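Local coordinates for long form salivary protein D7L (Phlebotomus duboscqi, PDB 6MT7) that binds and sequesters cysteinyl leukotrienes and a thromboxane A2 analogue, modulating blood feeding and inhibiting thromboxane A2-dependent platelet aggregation induced by low concentrations of collagen, at residues Q71-S74 / A78-G81; N103-N106 / D111-T114. All blocks are in the same frame, centred on the assembly; numbering follows the deposited sequence.

How the contacts relate
Both contacts lie in the N-terminal odorant-binding-protein-like domain, their centres about 10 Å apart, and neither has a hydrogen bond across its segments. Contact 1, partly buried, folds the loop after helix 65-74 back on that helix; contact 2 is buried throughout and joins helices 94-106 and 109-115 beside the detergent fragment. A proline lies over a phenylalanine face in contact 1, with an asparagine and an isoleucine at its outer side, whereas in contact 2 a leucine meets two phenylalanines and the ligand. The two also touch: Phe-72 CZ lies 3.3 Å from Leu-112 CD2, and Pro-80 CG packs on the Phe-104 ring.

Contact 1: Q71-S74 / A78-G81; sequences QFNS and AIPG
In the PBP/GOBP fold of this D7 protein, the last turn of helix 65-74 is covered by the loop that leads on to helix 83-86, and Phe-72 and Pro-80 form the centre of that return. CD of Pro-80 sits over the middle of the Phe-72 ring, 3.6 Å from the centroid and only 13° off the normal, a CH-pi contact made from straight above one face. The proline CG continues toward the far end of the ring and comes 3.6 Å from Phe-72 CZ. Near the backbone, Ile-79 takes over: its CD1 reaches 3.5 Å from Phe-72 CB, and the same methyl lies 3.5 Å from Asn-73 OD1. With CB of Phe-72 already directed at the loop, CG anti to the carbonyl carbon (chi1 -80°) lays the ring against Pro-80. Ala-78 contributes its backbone, with O 3.5 Å from Phe-72 CD1. Phe-104 of helix 94-106 also touches Phe-72. Proline CH groups next to the ring nitrogen are probably polarised slightly, which would suit CD to the electron-rich face of Phe-72; dispersion, perhaps with a weak electrostatic part, is then what joins the segments, without a hydrogen bond between them.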
loop_
_atom_site.group_PDB
_atom_site.type_symbol
_atom_site.label_atom_id
_atom_site.label_comp_id
_atom_site.label_asym_id
_atom_site.label_seq_id
_atom_site.Cartn_x
_atom_site.Cartn_y
_atom_site.Cartn_z
ATOM N N GLN A 71 -12.106 6.755 6.992
ATOM C CA GLN A 71 -12.134 5.300 6.932
ATOM C C GLN A 71 -13.143 4.744 7.927
ATOM O O GLN A 71 -13.946 3.869 7.589
ATOM C CB GLN A 71 -10.746 4.712 7.196
ATOM C CG GLN A 71 -10.678 3.206 6.904
ATOM C CD GLN A 71 -10.509 2.929 5.413
ATOM O OE1 GLN A 71 -10.116 3.809 4.653
ATOM N NE2 GLN A 71 -10.801 1.711 4.995
ATOM N N PHE A 72 -13.114 5.241 9.165
ATOM C CA PHE A 72 -14.068 4.766 10.161
ATOM C C PHE A 72 -15.494 5.075 9.732
ATOM O O PHE A 72 -16.371 4.204 9.762
ATOM C CB PHE A 72 -13.774 5.405 11.515
ATOM C CG PHE A 72 -12.651 4.759 12.257
ATOM C CD1 PHE A 72 -12.900 3.741 13.162
ATOM C CD2 PHE A 72 -11.352 5.183 12.072
ATOM C CE1 PHE A 72 -11.861 3.154 13.866
ATOM C CE2 PHE A 72 -10.308 4.590 12.764
ATOM C CZ PHE A 72 -10.565 3.579 13.660
ATOM N N ASN A 73 -15.745 6.315 9.312
ATOM C CA ASN A 73 -17.105 6.693 8.940
ATOM C C ASN A 73 -17.617 5.860 7.773
ATOM O O ASN A 73 -18.772 5.415 7.778
ATOM C CB ASN A 73 -17.164 8.184 8.600
ATOM C CG ASN A 73 -17.042 9.063 9.830
ATOM O OD1 ASN A 73 -17.418 8.665 10.933
ATOM N ND2 ASN A 73 -16.517 10.266 9.646
ATOM N N SER A 74 -16.772 5.630 6.767
ATOM C CA SER A 74 -17.233 4.908 5.587
ATOM C C SER A 74 -17.520 3.442 5.899
ATOM O O SER A 74 -18.361 2.820 5.240
ATOM C CB SER A 74 -16.202 5.021 4.468
ATOM O OG SER A 74 -15.039 4.280 4.800
ATOM N N ALA A 78 -17.496 3.444 14.873
ATOM C CA ALA A 78 -17.424 4.642 15.699
ATOM C C ALA A 78 -16.012 5.206 15.724
ATOM O O ALA A 78 -15.027 4.468 15.800
ATOM C CB ALA A 78 -17.884 4.329 17.126
ATOM N N ILE A 79 -15.909 6.528 15.664
ATOM C CA ILE A 79 -14.614 7.193 15.774
ATOM C C ILE A 79 -14.018 6.903 17.144
ATOM O O ILE A 79 -14.653 7.198 18.165
ATOM C CB ILE A 79 -14.740 8.708 15.549
ATOM C CG1 ILE A 79 -15.400 8.989 14.197
ATOM C CG2 ILE A 79 -13.363 9.368 15.648
ATOM C CD1 ILE A 79 -14.651 8.416 13.032
ATOM N N PRO A 80 -12.811 6.354 17.226
ATOM C CA PRO A 80 -12.248 6.012 18.535
ATOM C C PRO A 80 -11.775 7.242 19.299
ATOM O O PRO A 80 -11.602 8.333 18.751
ATOM C CB PRO A 80 -11.081 5.086 18.189
ATOM C CG PRO A 80 -10.742 5.383 16.783
ATOM C CD PRO A 80 -11.955 5.928 16.105
ATOM N N GLY A 81 -11.588 7.056 20.604
ATOM C CA GLY A 81 -10.989 8.094 21.413
ATOM C C GLY A 81 -9.498 8.197 21.159
ATOM O O GLY A 81 -8.894 7.376 20.470
#

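Contact 2: N103-N106 / D111-T114; sequences NFFN and DLRT. With TRT (fragment of triton X-100), chain C.
Leu-112, on helix 109-115, points its side chain at the end of helix 94-106 and meets both Phe-104 and Phe-105 as well as the bound Triton fragment. Its CB already lies 3.8 Å from C4 of the ligand, a methyl at the branched alkyl end, and CG stays close to the same C4. Beyond CG the two methyls part. CD1, extended from the backbone (chi2 168°), turns to the facing helix, where it is 3.6 Å from Phe-105 CA. Phe-104 O lies 3.8 Å from this CD1, and the Phe-105 ring also borders it. CD2 touches both ligand and protein, 3.6 Å from TRT C4. Phe-104 meets the same methyl from another side, about at right angles to the ligand, with its CE2 3.8 Å from Leu-112 CD2. Phe-105 reaches the ligand further along, its CE1 3.5 Å from the aromatic carbon C14. Phe-105 and Leu-112 thus form part of the pocket wall, together with Trp-34 and Leu-36. Because every side-chain group meeting here is hydrocarbon, this end of the pocket receives the ligand's alkyl and aryl parts through dispersion and the hydrophobic effect, whereas Tyr-45 and Gln-19 hydrogen-bond to the ligand.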
loop_
_atom_site.group_PDB
_atom_site.type_symbol
_atom_site.label_atom_id
_atom_site.label_comp_id
_atom_site.label_asym_id
_atom_site.label_seq_id
_atom_site.Cartn_x
_atom_site.Cartn_y
_atom_site.Cartn_z
ATOM N N ASN A 103 -0.760 3.574 21.262
ATOM C CA ASN A 103 -1.912 3.478 22.160
ATOM C C ASN A 103 -3.220 3.524 21.380
ATOM O O ASN A 103 -4.186 2.842 21.734
ATOM C CB ASN A 103 -1.891 4.600 23.199
ATOM C CG ASN A 103 -0.931 4.321 24.329
ATOM O OD1 ASN A 103 -0.626 3.168 24.626
ATOM N ND2 ASN A 103 -0.456 5.379 24.973
ATOM N N PHE A 104 -3.275 4.350 20.333
ATOM C CA PHE A 104 -4.439 4.360 19.452
ATOM C C PHE A 104 -4.693 2.971 18.881
ATOM O O PHE A 104 -5.837 2.499 18.846
ATOM C CB PHE A 104 -4.206 5.389 18.349
ATOM C CG PHE A 104 -5.246 5.402 17.271
ATOM C CD1 PHE A 104 -6.479 5.985 17.487
ATOM C CD2 PHE A 104 -4.969 4.871 16.023
ATOM C CE1 PHE A 104 -7.420 6.016 16.474
ATOM C CE2 PHE A 104 -5.911 4.896 15.016
ATOM C CZ PHE A 104 -7.131 5.467 15.244
ATOM N N PHE A 105 -3.630 2.289 18.460
ATOM C CA PHE A 105 -3.769 0.914 17.984
ATOM C C PHE A 105 -4.208 -0.016 19.108
ATOM O O PHE A 105 -5.224 -0.721 18.997
ATOM C CB PHE A 105 -2.446 0.421 17.389
ATOM C CG PHE A 105 -2.485 -1.030 17.034
ATOM C CD1 PHE A 105 -3.149 -1.449 15.887
ATOM C CD2 PHE A 105 -1.932 -1.977 17.879
ATOM C CE1 PHE A 105 -3.233 -2.790 15.565
ATOM C CE2 PHE A 105 -2.000 -3.324 17.569
ATOM C CZ PHE A 105 -2.652 -3.732 16.403
ATOM N N ASN A 106 -3.450 -0.030 20.206
ATOM C CA ASN A 106 -3.700 -0.995 21.271
ATOM C C ASN A 106 -5.089 -0.841 21.859
ATOM O O ASN A 106 -5.674 -1.825 22.315
ATOM C CB ASN A 106 -2.673 -0.844 22.388
ATOM C CG ASN A 106 -1.328 -1.425 22.034
ATOM O OD1 ASN A 106 -1.230 -2.340 21.221
ATOM N ND2 ASN A 106 -0.274 -0.914 22.677
ATOM N N ASP A 111 -11.793 -2.617 16.339
ATOM C CA ASP A 111 -12.417 -1.612 15.475
ATOM C C ASP A 111 -11.498 -1.218 14.327
ATOM O O ASP A 111 -11.962 -0.953 13.213
ATOM C CB ASP A 111 -12.780 -0.359 16.272
ATOM C CG ASP A 111 -14.075 -0.502 17.049
ATOM O OD1 ASP A 111 -14.865 -1.433 16.780
ATOM O OD2 ASP A 111 -14.301 0.331 17.941
ATOM N N LEU A 112 -10.192 -1.146 14.585
ATOM C CA LEU A 112 -9.253 -0.855 13.508
ATOM C C LEU A 112 -9.205 -1.993 12.498
ATOM O O LEU A 112 -9.152 -1.752 11.288
ATOM C CB LEU A 112 -7.864 -0.584 14.083
ATOM C CG LEU A 112 -7.721 0.811 14.703
ATOM C CD1 LEU A 112 -6.425 0.879 15.508
ATOM C CD2 LEU A 112 -7.734 1.867 13.609
ATOM N N ARG A 113 -9.223 -3.242 12.974
ATOM C CA ARG A 113 -9.276 -4.363 12.041
ATOM C C ARG A 113 -10.556 -4.321 11.213
ATOM O O ARG A 113 -10.534 -4.596 10.004
ATOM C CB ARG A 113 -9.143 -5.686 12.803
ATOM C CG ARG A 113 -7.764 -5.836 13.440
ATOM C CD ARG A 113 -7.606 -7.173 14.161
ATOM N NE ARG A 113 -7.741 -8.287 13.231
ATOM C CZ ARG A 113 -7.708 -9.560 13.592
ATOM N NH1 ARG A 113 -7.542 -9.870 14.868
ATOM N NH2 ARG A 113 -7.836 -10.518 12.681
ATOM N N THR A 114 -11.676 -3.937 11.831
ATOM C CA THR A 114 -12.914 -3.794 11.065
ATOM C C THR A 114 -12.771 -2.714 9.995
ATOM O O THR A 114 -13.112 -2.924 8.826
ATOM C CB THR A 114 -14.086 -3.458 11.991
ATOM O OG1 THR A 114 -14.276 -4.505 12.960
ATOM C CG2 THR A 114 -15.371 -3.283 11.172
HETATM C C25 TRT C . 0.099 -14.020 5.695
HETATM O O24 TRT C . -0.695 -12.839 5.750
HETATM C C23 TRT C . -0.517 -12.089 6.952
HETATM C C22 TRT C . -1.113 -10.708 6.713
HETATM O O21 TRT C . -1.178 -9.926 7.906
HETATM C C20 TRT C . -1.815 -8.691 7.596
HETATM C C19 TRT C . -2.063 -7.913 8.874
HETATM O O18 TRT C . -0.905 -7.143 9.182
HETATM C C17 TRT C . -0.578 -7.301 10.548
HETATM C C16 TRT C . -0.937 -6.052 11.327
HETATM O O15 TRT C . 0.073 -5.049 11.178
HETATM C C12 TRT C . -0.247 -3.729 11.446
HETATM C C13 TRT C . -1.278 -3.419 12.325
HETATM C C14 TRT C . -1.603 -2.084 12.596
HETATM C C11 TRT C . 0.460 -2.702 10.834
HETATM C C10 TRT C . 0.140 -1.375 11.104
HETATM C C9 TRT C . -0.889 -1.053 11.979
HETATM C C6 TRT C . -1.209 0.391 12.236
HETATM C C8 TRT C . -0.594 0.731 13.588
HETATM C C7 TRT C . -0.523 1.262 11.189
HETATM C C5 TRT C . -2.737 0.606 12.326
HETATM C C1 TRT C . -3.674 0.568 11.097
HETATM C C2 TRT C . -3.397 -0.537 10.084
HETATM C C4 TRT C . -5.088 0.357 11.623
HETATM C C3 TRT C . -3.721 1.885 10.334
#